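Local coordinates for protein DNA-entry nuclease inhibitor (Bacillus subtilis subsp. subtilis, PDB 4MQD) that inhibits the DNA-degrading activity of the DNA-entry nuclease and plays a role in the competence of cells to be transformed, at residues Gly48-Phe52 against Val79-Phe83; Ile62-Ser68 against Tyr128-Ser134; Val85-Ile90 against Phe102-Lys106; Ile15-Thr21 against Ser51-Asn57. All blocks are in the same frame, centred on the assembly; numbering follows the deposited sequence. Where two conformers were deposited one is given.

Interaction 1: residues Gly48-Phe52 against Val79-Phe83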
loop_
_atom_site.group_PDB
_atom_site.type_symbol
_atom_site.label_atom_id
_atom_site.label_comp_id
_atom_site.label_asym_id
_atom_site.label_seq_id
_atom_site.Cartn_x
_atom_site.Cartn_y
_atom_site.Cartn_z
ATOM N N GLY A 48 -19.883 -20.970 4.855
ATOM C CA GLY A 48 -18.500 -20.917 4.409
ATOM C C GLY A 48 -18.318 -19.904 3.296
ATOM O O GLY A 48 -17.588 -20.156 2.338
ATOM N N ALA A 49 -18.978 -18.754 3.427
ATOM C CA ALA A 49 -18.928 -17.715 2.396
ATOM C C ALA A 49 -18.826 -16.326 3.014
ATOM O O ALA A 49 -19.409 -16.062 4.066
ATOM C CB ALA A 49 -20.153 -17.802 1.501
ATOM N N ILE A 50 -18.069 -15.452 2.353
ATOM C CA ILE A 50 -17.942 -14.055 2.756
ATOM C C ILE A 50 -18.251 -13.168 1.559
ATOM O O ILE A 50 -17.634 -13.311 0.504
ATOM C CB ILE A 50 -16.517 -13.721 3.250
ATOM C CG1 ILE A 50 -16.108 -14.638 4.409
ATOM C CG2 ILE A 50 -16.430 -12.257 3.673
ATOM C CD1 ILE A 50 -14.618 -14.649 4.682
ATOM N N SER A 51 -19.210 -12.259 1.722
ATOM C CA SER A 51 -19.480 -11.244 0.711
ATOM C C SER A 51 -18.824 -9.947 1.139
ATOM O O SER A 51 -18.954 -9.532 2.290
ATOM C CB SER A 51 -20.979 -11.029 0.523
ATOM O OG SER A 51 -21.626 -12.239 0.172
ATOM N N PHE A 52 -18.112 -9.320 0.210
ATOM C CA PHE A 52 -17.464 -8.045 0.468
ATOM C C PHE A 52 -18.239 -6.932 -0.222
ATOM O O PHE A 52 -18.733 -7.107 -1.335
ATOM C CB PHE A 52 -16.014 -8.071 -0.019
ATOM C CG PHE A 52 -15.123 -8.967 0.793
ATOM C CD1 PHE A 52 -14.679 -8.568 2.047
ATOM C CD2 PHE A 52 -14.731 -10.209 0.310
ATOM C CE1 PHE A 52 -13.860 -9.390 2.803
ATOM C CE2 PHE A 52 -13.912 -11.036 1.062
ATOM C CZ PHE A 52 -13.475 -10.625 2.311
ATOM N N VAL A 79 -10.598 -4.748 5.065
ATOM C CA VAL A 79 -11.412 -5.670 5.844
ATOM C C VAL A 79 -10.665 -6.989 5.968
ATOM O O VAL A 79 -10.273 -7.567 4.959
ATOM C CB VAL A 79 -12.774 -5.920 5.167
ATOM C CG1 VAL A 79 -13.714 -6.640 6.120
ATOM C CG2 VAL A 79 -13.388 -4.606 4.703
ATOM N N THR A 80 -10.470 -7.453 7.200
ATOM C CA THR A 80 -9.811 -8.731 7.464
ATOM C C THR A 80 -10.769 -9.666 8.199
ATOM O O THR A 80 -11.271 -9.330 9.270
ATOM C CB THR A 80 -8.526 -8.542 8.292
ATOM O OG1 THR A 80 -7.618 -7.697 7.572
ATOM C CG2 THR A 80 -7.851 -9.884 8.571
ATOM N N VAL A 81 -11.004 -10.842 7.619
ATOM C CA VAL A 81 -12.006 -11.784 8.117
ATOM C C VAL A 81 -11.442 -13.207 8.156
ATOM O O VAL A 81 -10.747 -13.621 7.225
ATOM C CB VAL A 81 -13.261 -11.771 7.214
ATOM C CG1 VAL A 81 -14.323 -12.731 7.736
ATOM C CG2 VAL A 81 -13.819 -10.359 7.102
ATOM N N PRO A 82 -11.728 -13.958 9.236
ATOM C CA PRO A 82 -11.403 -15.386 9.244
ATOM C C PRO A 82 -12.165 -16.151 8.164
ATOM O O PRO A 82 -13.342 -15.879 7.932
ATOM C CB PRO A 82 -11.851 -15.844 10.635
ATOM C CG PRO A 82 -11.786 -14.619 11.476
ATOM C CD PRO A 82 -12.162 -13.488 10.566
ATOM N N PHE A 83 -11.496 -17.097 7.514
ATOM C CA PHE A 83 -12.105 -17.844 6.418
ATOM C C PHE A 83 -11.545 -19.258 6.334
ATOM O O PHE A 83 -10.336 -19.450 6.217
ATOM C CB PHE A 83 -11.875 -17.110 5.096
ATOM C CG PHE A 83 -12.564 -17.744 3.921
ATOM C CD1 PHE A 83 -13.948 -17.841 3.882
ATOM C CD2 PHE A 83 -11.830 -18.235 2.851
ATOM C CE1 PHE A 83 -14.588 -18.421 2.800
ATOM C CE2 PHE A 83 -12.464 -18.816 1.766
ATOM C CZ PHE A 83 -13.845 -18.910 1.739
#

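Interaction 2: residues Ile62-Ser68 against Tyr128-Ser134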
loop_
_atom_site.group_PDB
_atom_site.type_symbol
_atom_site.label_atom_id
_atom_site.label_comp_id
_atom_site.label_asym_id
_atom_site.label_seq_id
_atom_site.Cartn_x
_atom_site.Cartn_y
_atom_site.Cartn_z
ATOM N N ILE A 62 -10.342 -8.126 -9.808
ATOM C CA ILE A 62 -10.071 -8.880 -8.590
ATOM C C ILE A 62 -8.627 -9.370 -8.633
ATOM O O ILE A 62 -8.254 -10.109 -9.543
ATOM C CB ILE A 62 -11.004 -10.106 -8.463
ATOM C CG1 ILE A 62 -12.481 -9.681 -8.532
ATOM C CG2 ILE A 62 -10.707 -10.880 -7.183
ATOM C CD1 ILE A 62 -12.938 -8.772 -7.408
ATOM N N LEU A 63 -7.823 -8.946 -7.660
ATOM C CA LEU A 63 -6.445 -9.427 -7.507
ATOM C C LEU A 63 -6.372 -10.365 -6.314
ATOM O O LEU A 63 -6.345 -9.914 -5.165
ATOM C CB LEU A 63 -5.470 -8.262 -7.304
ATOM C CG LEU A 63 -4.865 -7.654 -8.567
ATOM C CD1 LEU A 63 -5.957 -7.176 -9.512
ATOM C CD2 LEU A 63 -3.919 -6.518 -8.205
ATOM N N PHE A 64 -6.346 -11.666 -6.580
ATOM C CA PHE A 64 -6.262 -12.651 -5.510
ATOM C C PHE A 64 -4.808 -13.007 -5.235
ATOM O O PHE A 64 -4.020 -13.177 -6.168
ATOM C CB PHE A 64 -7.060 -13.907 -5.849
ATOM C CG PHE A 64 -7.348 -14.767 -4.654
ATOM C CD1 PHE A 64 -8.380 -14.443 -3.788
ATOM C CD2 PHE A 64 -6.571 -15.884 -4.379
ATOM C CE1 PHE A 64 -8.642 -15.224 -2.676
ATOM C CE2 PHE A 64 -6.828 -16.670 -3.270
ATOM C CZ PHE A 64 -7.864 -16.339 -2.417
ATOM N N ARG A 65 -4.461 -13.114 -3.954
ATOM C CA ARG A 65 -3.103 -13.448 -3.528
ATOM C C ARG A 65 -3.113 -14.442 -2.374
ATOM O O ARG A 65 -4.049 -14.465 -1.573
ATOM C CB ARG A 65 -2.364 -12.192 -3.075
ATOM C CG ARG A 65 -2.169 -11.147 -4.156
ATOM C CD ARG A 65 -1.526 -9.900 -3.582
ATOM N NE ARG A 65 -1.407 -8.846 -4.581
ATOM C CZ ARG A 65 -0.929 -7.628 -4.344
ATOM N NH1 ARG A 65 -0.515 -7.285 -3.127
ATOM N NH2 ARG A 65 -0.866 -6.743 -5.333
ATOM N N LEU A 66 -2.058 -15.250 -2.300
ATOM C CA LEU A 66 -1.846 -16.184 -1.199
ATOM C C LEU A 66 -0.523 -15.852 -0.503
ATOM O O LEU A 66 0.542 -15.918 -1.122
ATOM C CB LEU A 66 -1.822 -17.622 -1.722
ATOM C CG LEU A 66 -1.525 -18.752 -0.728
ATOM C CD1 LEU A 66 -2.508 -18.759 0.433
ATOM C CD2 LEU A 66 -1.534 -20.092 -1.446
ATOM N N ASN A 67 -0.607 -15.488 0.778
ATOM C CA ASN A 67 0.563 -15.168 1.604
ATOM C C ASN A 67 1.472 -14.098 1.000
ATOM O O ASN A 67 2.698 -14.227 1.009
ATOM C CB ASN A 67 1.368 -16.437 1.913
ATOM C CG ASN A 67 0.567 -17.454 2.704
ATOM O OD1 ASN A 67 -0.126 -17.105 3.660
ATOM N ND2 ASN A 67 0.664 -18.721 2.317
ATOM N N SER A 68 0.862 -13.038 0.479
ATOM C CA SER A 68 1.616 -11.915 -0.060
ATOM C C SER A 68 2.143 -11.051 1.078
ATOM O O SER A 68 1.451 -10.836 2.072
ATOM C CB SER A 68 0.743 -11.067 -0.984
ATOM O OG SER A 68 1.469 -9.962 -1.491
ATOM N N TYR A 128 -10.026 -4.687 -6.356
ATOM C CA TYR A 128 -10.186 -5.319 -5.054
ATOM C C TYR A 128 -9.100 -6.368 -4.857
ATOM O O TYR A 128 -9.076 -7.391 -5.544
ATOM C CB TYR A 128 -11.587 -5.911 -4.926
ATOM C CG TYR A 128 -12.650 -4.837 -4.951
ATOM C CD1 TYR A 128 -13.048 -4.200 -3.781
ATOM C CD2 TYR A 128 -13.226 -4.426 -6.151
ATOM C CE1 TYR A 128 -14.006 -3.199 -3.799
ATOM C CE2 TYR A 128 -14.185 -3.425 -6.179
ATOM C CZ TYR A 128 -14.570 -2.817 -5.001
ATOM O OH TYR A 128 -15.518 -1.824 -5.021
ATOM N N ILE A 129 -8.184 -6.083 -3.933
ATOM C CA ILE A 129 -7.063 -6.969 -3.644
ATOM C C ILE A 129 -7.460 -7.886 -2.498
ATOM O O ILE A 129 -7.867 -7.415 -1.434
ATOM C CB ILE A 129 -5.786 -6.186 -3.268
ATOM C CG1 ILE A 129 -5.402 -5.221 -4.398
ATOM C CG2 ILE A 129 -4.638 -7.147 -2.970
ATOM C CD1 ILE A 129 -4.249 -4.298 -4.064
ATOM N N ILE A 130 -7.343 -9.192 -2.726
ATOM C CA ILE A 130 -7.757 -10.195 -1.753
ATOM C C ILE A 130 -6.570 -11.092 -1.396
ATOM O O ILE A 130 -6.117 -11.885 -2.225
ATOM C CB ILE A 130 -8.926 -11.043 -2.296
ATOM C CG1 ILE A 130 -10.097 -10.135 -2.695
ATOM C CG2 ILE A 130 -9.378 -12.059 -1.254
ATOM C CD1 ILE A 130 -11.177 -10.831 -3.492
ATOM N N ASP A 131 -6.073 -10.958 -0.167
ATOM C CA ASP A 131 -4.927 -11.736 0.304
ATOM C C ASP A 131 -5.372 -12.768 1.337
ATOM O O ASP A 131 -5.859 -12.414 2.417
ATOM C CB ASP A 131 -3.861 -10.808 0.901
ATOM C CG ASP A 131 -2.576 -11.543 1.299
ATOM O OD1 ASP A 131 -2.261 -12.608 0.719
ATOM O OD2 ASP A 131 -1.864 -11.035 2.194
ATOM N N ALA A 132 -5.210 -14.042 0.989
ATOM C CA ALA A 132 -5.442 -15.139 1.917
ATOM C C ALA A 132 -4.131 -15.456 2.630
ATOM O O ALA A 132 -3.184 -15.931 2.005
ATOM C CB ALA A 132 -5.959 -16.364 1.177
ATOM N N VAL A 133 -4.079 -15.178 3.932
ATOM C CA VAL A 133 -2.903 -15.479 4.746
ATOM C C VAL A 133 -3.162 -16.749 5.552
ATOM O O VAL A 133 -4.136 -16.822 6.298
ATOM C CB VAL A 133 -2.568 -14.319 5.704
ATOM C CG1 VAL A 133 -1.317 -14.639 6.517
ATOM C CG2 VAL A 133 -2.390 -13.024 4.922
ATOM N N SER A 134 -2.282 -17.739 5.405
ATOM C CA SER A 134 -2.460 -19.047 6.040
ATOM C C SER A 134 -2.395 -18.974 7.562
ATOM O O SER A 134 -1.533 -18.295 8.120
ATOM C CB SER A 134 -1.398 -20.030 5.543
ATOM O OG SER A 134 -1.490 -20.215 4.144
#

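Interaction 3: residues Val85-Ile90 against Phe102-Lys106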
loop_
_atom_site.group_PDB
_atom_site.type_symbol
_atom_site.label_atom_id
_atom_site.label_comp_id
_atom_site.label_asym_id
_atom_site.label_seq_id
_atom_site.Cartn_x
_atom_site.Cartn_y
_atom_site.Cartn_z
ATOM N N VAL A 85 -11.425 -22.877 4.349
ATOM C CA VAL A 85 -11.617 -23.526 3.060
ATOM C C VAL A 85 -11.887 -25.007 3.308
ATOM O O VAL A 85 -11.013 -25.731 3.784
ATOM C CB VAL A 85 -10.378 -23.348 2.158
ATOM C CG1 VAL A 85 -10.568 -24.063 0.827
ATOM C CG2 VAL A 85 -10.095 -21.869 1.936
ATOM N N THR A 86 -13.103 -25.446 2.993
ATOM C CA THR A 86 -13.530 -26.819 3.267
ATOM C C THR A 86 -12.882 -27.824 2.316
ATOM O O THR A 86 -12.434 -28.886 2.746
ATOM C CB THR A 86 -15.062 -26.963 3.171
ATOM O OG1 THR A 86 -15.507 -26.541 1.877
ATOM C CG2 THR A 86 -15.746 -26.123 4.238
ATOM N N GLU A 87 -12.846 -27.484 1.029
ATOM C CA GLU A 87 -12.249 -28.342 0.005
ATOM C C GLU A 87 -11.306 -27.523 -0.874
ATOM O O GLU A 87 -11.498 -26.319 -1.042
ATOM C CB GLU A 87 -13.349 -28.990 -0.844
ATOM C CG GLU A 87 -12.979 -30.342 -1.442
ATOM C CD GLU A 87 -13.124 -31.495 -0.459
ATOM O OE1 GLU A 87 -12.802 -31.322 0.736
ATOM O OE2 GLU A 87 -13.557 -32.585 -0.889
ATOM N N ASN A 88 -10.290 -28.179 -1.429
ATOM C CA ASN A 88 -9.252 -27.495 -2.205
ATOM C C ASN A 88 -9.828 -26.701 -3.383
ATOM O O ASN A 88 -10.094 -27.260 -4.448
ATOM C CB ASN A 88 -8.207 -28.506 -2.698
ATOM C CG ASN A 88 -6.923 -27.845 -3.169
ATOM O OD1 ASN A 88 -6.891 -26.650 -3.468
ATOM N ND2 ASN A 88 -5.851 -28.626 -3.236
ATOM N N GLY A 89 -10.020 -25.397 -3.172
ATOM C CA GLY A 89 -10.549 -24.499 -4.203
ATOM C C GLY A 89 -11.649 -23.579 -3.695
ATOM O O GLY A 89 -12.423 -23.951 -2.813
ATOM N N ILE A 90 -11.710 -22.374 -4.257
ATOM C CA ILE A 90 -12.765 -21.407 -3.945
ATOM C C ILE A 90 -13.262 -20.721 -5.213
ATOM O O ILE A 90 -12.638 -20.830 -6.268
ATOM C CB ILE A 90 -12.278 -20.316 -2.968
ATOM C CG1 ILE A 90 -11.077 -19.560 -3.549
ATOM C CG2 ILE A 90 -11.922 -20.930 -1.623
ATOM C CD1 ILE A 90 -10.778 -18.254 -2.847
ATOM N N PHE A 102 -10.188 -20.048 -7.930
ATOM C CA PHE A 102 -8.828 -19.939 -7.414
ATOM C C PHE A 102 -8.470 -21.203 -6.643
ATOM O O PHE A 102 -9.191 -21.605 -5.728
ATOM C CB PHE A 102 -8.702 -18.711 -6.510
ATOM C CG PHE A 102 -9.082 -17.422 -7.186
ATOM C CD1 PHE A 102 -10.392 -16.962 -7.153
ATOM C CD2 PHE A 102 -8.131 -16.676 -7.866
ATOM C CE1 PHE A 102 -10.743 -15.778 -7.781
ATOM C CE2 PHE A 102 -8.476 -15.491 -8.495
ATOM C CZ PHE A 102 -9.783 -15.041 -8.451
ATOM N N ASP A 103 -7.360 -21.828 -7.031
ATOM C CA ASP A 103 -6.896 -23.062 -6.405
ATOM C C ASP A 103 -6.261 -22.766 -5.043
ATOM O O ASP A 103 -5.043 -22.632 -4.924
ATOM C CB ASP A 103 -5.900 -23.777 -7.328
ATOM C CG ASP A 103 -5.499 -25.149 -6.815
ATOM O OD1 ASP A 103 -6.365 -25.862 -6.265
ATOM O OD2 ASP A 103 -4.317 -25.519 -6.973
ATOM N N LEU A 104 -7.109 -22.656 -4.025
ATOM C CA LEU A 104 -6.667 -22.406 -2.656
ATOM C C LEU A 104 -6.795 -23.701 -1.851
ATOM O O LEU A 104 -7.861 -24.320 -1.852
ATOM C CB LEU A 104 -7.523 -21.304 -2.030
ATOM C CG LEU A 104 -7.033 -20.678 -0.724
ATOM C CD1 LEU A 104 -5.706 -19.958 -0.918
ATOM C CD2 LEU A 104 -8.080 -19.718 -0.179
ATOM N N PRO A 105 -5.714 -24.126 -1.167
ATOM C CA PRO A 105 -5.777 -25.369 -0.387
ATOM C C PRO A 105 -6.752 -25.324 0.792
ATOM O O PRO A 105 -7.191 -24.246 1.199
ATOM C CB PRO A 105 -4.344 -25.541 0.137
ATOM C CG PRO A 105 -3.494 -24.667 -0.711
ATOM C CD PRO A 105 -4.362 -23.538 -1.160
ATOM N N LYS A 106 -7.072 -26.500 1.327
ATOM C CA LYS A 106 -7.909 -26.611 2.521
ATOM C C LYS A 106 -7.189 -25.998 3.715
ATOM O O LYS A 106 -5.962 -26.060 3.803
ATOM C CB LYS A 106 -8.223 -28.078 2.839
ATOM C CG LYS A 106 -8.977 -28.828 1.751
ATOM C CD LYS A 106 -9.557 -30.143 2.267
ATOM C CE LYS A 106 -8.488 -31.160 2.652
ATOM N NZ LYS A 106 -7.651 -31.591 1.498
#

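Interaction 4: residues Ile15-Thr21 against Ser51-Asn57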
loop_
_atom_site.group_PDB
_atom_site.type_symbol
_atom_site.label_atom_id
_atom_site.label_comp_id
_atom_site.label_asym_id
_atom_site.label_seq_id
_atom_site.Cartn_x
_atom_site.Cartn_y
_atom_site.Cartn_z
ATOM N N ILE A 15 -19.434 -6.000 -11.298
ATOM C CA ILE A 15 -20.057 -5.927 -9.979
ATOM C C ILE A 15 -21.512 -5.488 -10.107
ATOM O O ILE A 15 -21.812 -4.498 -10.771
ATOM C CB ILE A 15 -19.330 -4.928 -9.050
ATOM C CG1 ILE A 15 -17.840 -5.280 -8.921
ATOM C CG2 ILE A 15 -20.007 -4.869 -7.681
ATOM C CD1 ILE A 15 -17.564 -6.704 -8.491
ATOM N N SER A 16 -22.404 -6.234 -9.464
ATOM C CA SER A 16 -23.805 -5.847 -9.349
ATOM C C SER A 16 -24.196 -5.793 -7.880
ATOM O O SER A 16 -23.648 -6.524 -7.052
ATOM C CB SER A 16 -24.703 -6.832 -10.095
ATOM O OG SER A 16 -24.552 -6.692 -11.494
ATOM N N TYR A 17 -25.140 -4.909 -7.565
ATOM C CA TYR A 17 -25.661 -4.760 -6.209
ATOM C C TYR A 17 -24.563 -4.534 -5.161
ATOM O O TYR A 17 -24.654 -5.025 -4.033
ATOM C CB TYR A 17 -26.534 -5.967 -5.850
ATOM C CG TYR A 17 -27.638 -6.211 -6.857
ATOM C CD1 TYR A 17 -28.796 -5.443 -6.845
ATOM C CD2 TYR A 17 -27.514 -7.195 -7.833
ATOM C CE1 TYR A 17 -29.806 -5.657 -7.769
ATOM C CE2 TYR A 17 -28.519 -7.417 -8.761
ATOM C CZ TYR A 17 -29.663 -6.646 -8.723
ATOM O OH TYR A 17 -30.667 -6.860 -9.640
ATOM N N HIS A 18 -23.533 -3.785 -5.554
ATOM C CA HIS A 18 -22.466 -3.348 -4.652
ATOM C C HIS A 18 -21.852 -4.469 -3.813
ATOM O O HIS A 18 -21.582 -4.281 -2.624
ATOM C CB HIS A 18 -22.991 -2.239 -3.735
ATOM C CG HIS A 18 -23.548 -1.065 -4.476
ATOM N ND1 HIS A 18 -24.865 -0.994 -4.872
ATOM C CD2 HIS A 18 -22.962 0.077 -4.906
ATOM C CE1 HIS A 18 -25.070 0.146 -5.507
ATOM N NE2 HIS A 18 -23.931 0.813 -5.542
ATOM N N GLN A 19 -21.624 -5.626 -4.430
ATOM C CA GLN A 19 -21.046 -6.758 -3.713
ATOM C C GLN A 19 -20.411 -7.801 -4.630
ATOM O O GLN A 19 -20.734 -7.895 -5.817
ATOM C CB GLN A 19 -22.108 -7.433 -2.834
ATOM C CG GLN A 19 -23.067 -8.350 -3.583
ATOM C CD GLN A 19 -24.279 -8.735 -2.754
ATOM O OE1 GLN A 19 -24.303 -9.792 -2.117
ATOM N NE2 GLN A 19 -25.290 -7.869 -2.745
ATOM N N PHE A 20 -19.490 -8.567 -4.053
ATOM C CA PHE A 20 -19.010 -9.812 -4.640
ATOM C C PHE A 20 -18.744 -10.778 -3.490
ATOM O O PHE A 20 -18.530 -10.349 -2.353
ATOM C CB PHE A 20 -17.754 -9.594 -5.491
ATOM C CG PHE A 20 -16.592 -9.020 -4.732
ATOM C CD1 PHE A 20 -15.684 -9.852 -4.092
ATOM C CD2 PHE A 20 -16.399 -7.648 -4.670
ATOM C CE1 PHE A 20 -14.608 -9.325 -3.396
ATOM C CE2 PHE A 20 -15.325 -7.114 -3.975
ATOM C CZ PHE A 20 -14.429 -7.954 -3.337
ATOM N N THR A 21 -18.757 -12.072 -3.786
ATOM C CA THR A 21 -18.759 -13.088 -2.741
ATOM C C THR A 21 -17.695 -14.150 -2.961
ATOM O O THR A 21 -17.558 -14.688 -4.059
ATOM C CB THR A 21 -20.143 -13.757 -2.647
ATOM O OG1 THR A 21 -21.133 -12.752 -2.391
ATOM C CG2 THR A 21 -20.182 -14.801 -1.532
ATOM N N SER A 51 -19.210 -12.259 1.722
ATOM C CA SER A 51 -19.480 -11.244 0.711
ATOM C C SER A 51 -18.824 -9.947 1.139
ATOM O O SER A 51 -18.954 -9.532 2.290
ATOM C CB SER A 51 -20.979 -11.029 0.523
ATOM O OG SER A 51 -21.626 -12.239 0.172
ATOM N N PHE A 52 -18.112 -9.320 0.210
ATOM C CA PHE A 52 -17.464 -8.045 0.468
ATOM C C PHE A 52 -18.239 -6.932 -0.222
ATOM O O PHE A 52 -18.733 -7.107 -1.335
ATOM C CB PHE A 52 -16.014 -8.071 -0.019
ATOM C CG PHE A 52 -15.123 -8.967 0.793
ATOM C CD1 PHE A 52 -14.679 -8.568 2.047
ATOM C CD2 PHE A 52 -14.731 -10.209 0.310
ATOM C CE1 PHE A 52 -13.860 -9.390 2.803
ATOM C CE2 PHE A 52 -13.912 -11.036 1.062
ATOM C CZ PHE A 52 -13.475 -10.625 2.311
ATOM N N GLU A 53 -18.350 -5.793 0.453
ATOM C CA GLU A 53 -19.014 -4.629 -0.108
ATOM C C GLU A 53 -18.118 -3.979 -1.156
ATOM O O GLU A 53 -16.913 -3.834 -0.952
ATOM C CB GLU A 53 -19.316 -3.615 0.992
ATOM C CG GLU A 53 -20.178 -2.444 0.539
ATOM C CD GLU A 53 -19.965 -1.189 1.363
ATOM O OE1 GLU A 53 -18.940 -1.092 2.075
ATOM O OE2 GLU A 53 -20.827 -0.288 1.287
ATOM N N ALA A 54 -18.722 -3.591 -2.274
ATOM C CA ALA A 54 -18.028 -2.860 -3.326
ATOM C C ALA A 54 -18.586 -1.447 -3.382
ATOM O O ALA A 54 -19.749 -1.219 -3.047
ATOM C CB ALA A 54 -18.212 -3.557 -4.664
ATOM N N GLN A 55 -17.751 -0.500 -3.802
ATOM C CA GLN A 55 -18.138 0.910 -3.825
ATOM C C GLN A 55 -19.202 1.220 -4.873
ATOM O O GLN A 55 -20.085 2.042 -4.637
ATOM C CB GLN A 55 -16.917 1.793 -4.068
ATOM C CG GLN A 55 -15.945 1.823 -2.904
ATOM C CD GLN A 55 -14.879 2.884 -3.072
ATOM O OE1 GLN A 55 -14.486 3.210 -4.193
ATOM N NE2 GLN A 55 -14.405 3.431 -1.958
ATOM N N ARG A 56 -19.113 0.569 -6.029
ATOM C CA ARG A 56 -20.057 0.809 -7.115
ATOM C C ARG A 56 -20.171 -0.386 -8.055
ATOM O O ARG A 56 -19.346 -1.304 -8.025
ATOM C CB ARG A 56 -19.656 2.062 -7.899
ATOM C CG ARG A 56 -18.233 2.037 -8.431
ATOM C CD ARG A 56 -17.813 3.381 -9.003
ATOM N NE ARG A 56 -17.820 4.436 -7.989
ATOM C CZ ARG A 56 -16.881 4.614 -7.058
ATOM N NH1 ARG A 56 -15.822 3.807 -6.981
ATOM N NH2 ARG A 56 -17.003 5.612 -6.187
ATOM N N ASN A 57 -21.215 -0.363 -8.877
ATOM C CA ASN A 57 -21.444 -1.391 -9.881
ATOM C C ASN A 57 -20.722 -1.014 -11.164
ATOM O O ASN A 57 -21.102 -0.062 -11.847
ATOM C CB ASN A 57 -22.940 -1.558 -10.133
ATOM C CG ASN A 57 -23.694 -1.973 -8.885
ATOM O OD1 ASN A 57 -23.162 -2.677 -8.029
ATOM N ND2 ASN A 57 -24.938 -1.535 -8.777
#

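Interaction 1: residues Gly48-Phe52 against Val79-Phe83
The Phe83 ring meets Gly48 and Ala49 at its edge: Gly48 O lies near the ring plane, 3.5 Å from Phe83 CE1, while Ile50 CD1 comes in obliquely. The second ring, Phe52, has Ile50 CG2 of its own strand over one face, displaced toward the rim, and Val79 CG1 at its edge, with Val81 CG2 oblique to it. These contacts fill the space between two stacked beta-sheets, a beta-sandwich packing. The two strands run nearly antiparallel, at 161°, yet their axes stay 8.5 Å apart and no hydrogen bond joins them; each strand pairs within its own sheet, Ile50 with Val22 and Val81 with Leu111. Packing rather than hydrogen bonding bridges the gap, nearly all of it by side chains, and branched aliphatic and aromatic residues suit it because they fill volume without burying polar groups. With CG1 beside the backbone N (chi1 -57°) and the chain extended beyond it, Ile50 carries CD1 straight to the opposite sheet, where it meets Val81 tip to tip. Phe83 holds CG anti to its own backbone N (chi1 -175°), which swings the ring across Ile50 to the Gly48 end. Ile50 CD1 thus sits 3.6 Å from Val81 CG1 and 3.4 Å from Phe83 CD1.

Interaction 2: residues Ile62-Ser68 against Tyr128-Ser134
Ile62-Leu66 and Tyr128-Ser134 are neighbouring parallel strands of the mixed sheet, with axes 4.6 Å apart and 15° from parallel. Backbone bonds tie Leu63 to Tyr128 and Ile130, then Arg65 to Ile130 and Ala132. Ile62, Phe64, Ile130 and Ala132 share the face turned into the sandwich. Phe64 CE1 comes 3.5 Å from Ile130 CG2, Ile130 O lies over one ring face, and small Ala132 leaves room for the ring. On the other face the extended Arg65 side chain lays one face of its guanidinium over Ile129 CG2. Asn67 N closes the ladder on Ala132 O, and its side-chain amide then carries the pairing on: OD1 accepts Ser134 N in the carbonyl plane at 2.8 Å, and ND2 bonds to Ser134 OG and Met4 O. With an alanine here, Ser134 N would probably lose its acceptor and Ser134 OG and Met4 O their donor, so the strand end is likely to fray. Asp131, its CG anti to the backbone N (chi1 -175°), receives Ser68 N on the syn side of OD1, tilted out of the carboxylate plane, at 3.2 Å.

Interaction 3: residues Val85-Ile90 against Phe102-Lys106
Val85 and Ile90 both slant across Leu104, whose CD2 methyl touches both, 3.6 Å from Val85 CG2 and 4.1 Å from Ile90 CD1. Leucine suits this place because its forked end gives CD2 to these two while CD1 turns to Leu66 of the mixed sheet. Ile90 holds CG1 between its backbone N and carbonyl carbon (chi1 59°), which brings CG1 obliquely to Phe102, 3.9 Å from CB. These two residues form an antiparallel hydrogen-bonded pair, Ile90 N to Phe102 O measuring 3.0 Å. Here two connections between the sheets of the sandwich run together. Asp103 centres an inverse gamma turn, and Gly89 N bonds weakly to Leu104 O; at the phi of Gly89 (134°) a CB would jam against the preceding carbonyl. On the outer side Lys106 lies alongside Glu87, pointing the same way, with Lys106 CD 3.2 Å from Thr86 O and Lys106 CG resting on Asn88 N. Glu87 OE1 and Lys106 NZ are 5.2 Å apart, so charge attraction is probably modest, and apolar packing, lysine methylenes included, carries the contact with the backbone pair.

Interaction 4: residues Ile15-Thr21 against Ser51-Asn57
Phe20 lies with one ring face against Phe52 CB, a CH-pi contact 4.1 Å from CB to the ring centroid, while Ala54 CB stands at its edge. This is the tight part of the contact, where neighbouring strands of the antiparallel sheet pair: Phe20 and Phe52 exchange two backbone bonds, the Phe52 N to Phe20 O one being 2.8 Å with the donor almost in line with the C=O. The first torsion of Phe20 sets CG between its N and carbonyl carbon (chi1 60°), which tips the ring over its cross-strand neighbour; the two ring planes are oblique, 39° apart. Tyr128 of the facing sheet meets Phe20 edge-to-face, so a serine in place of Phe20 would probably open a gap between Phe52, Ala54 and Tyr128 and leave a hydroxyl in an apolar setting. On the other side of the strands Thr21 OG1 and Ser51 OG share a hydrogen bond of 2.7 Å, small hydroxyls satisfying each other where the backbones come closest. Beyond Ala54, whose N still bonds to His18 O from above the carbonyl plane, the strands give way to solvent-facing loops. Asn57 OD1 accepts His18 N on a lone pair, at 2.7 Å. The Asn57 side chain crosses that of exposed His18 at about a right angle; its amide, inclined 46° to the ring, lies over one ring face. Aromatic packing thus secures the buried end, while an amide used as a backbone acceptor ties the loops together.

From the N terminus, interaction 4 closes the first loop, returning Ser51-Asn57 to Ile15-Thr21 within the antiparallel sheet. Interaction 1 starts on the same strand, sharing Ser51 and Phe52, and reaches forward to Val79-Phe83 across the sandwich. Before that loop is complete, interaction 2 opens at Ile62-Ser68, so the two cross; it closes only at Tyr128-Ser134, inside the mixed sheet. The short loop of interaction 3 falls wholly within that long span and brings together two crossings between the sheets. Phe64 packs on Phe102 and Ile90, joining interactions 2 and 3, while Tyr128 packs on Phe20 and probably bonds to Gln55 N, joining 2 and 4. Interactions 3 and 4 occupy opposite sides of the chain's centre, about 22 Å apart between centres.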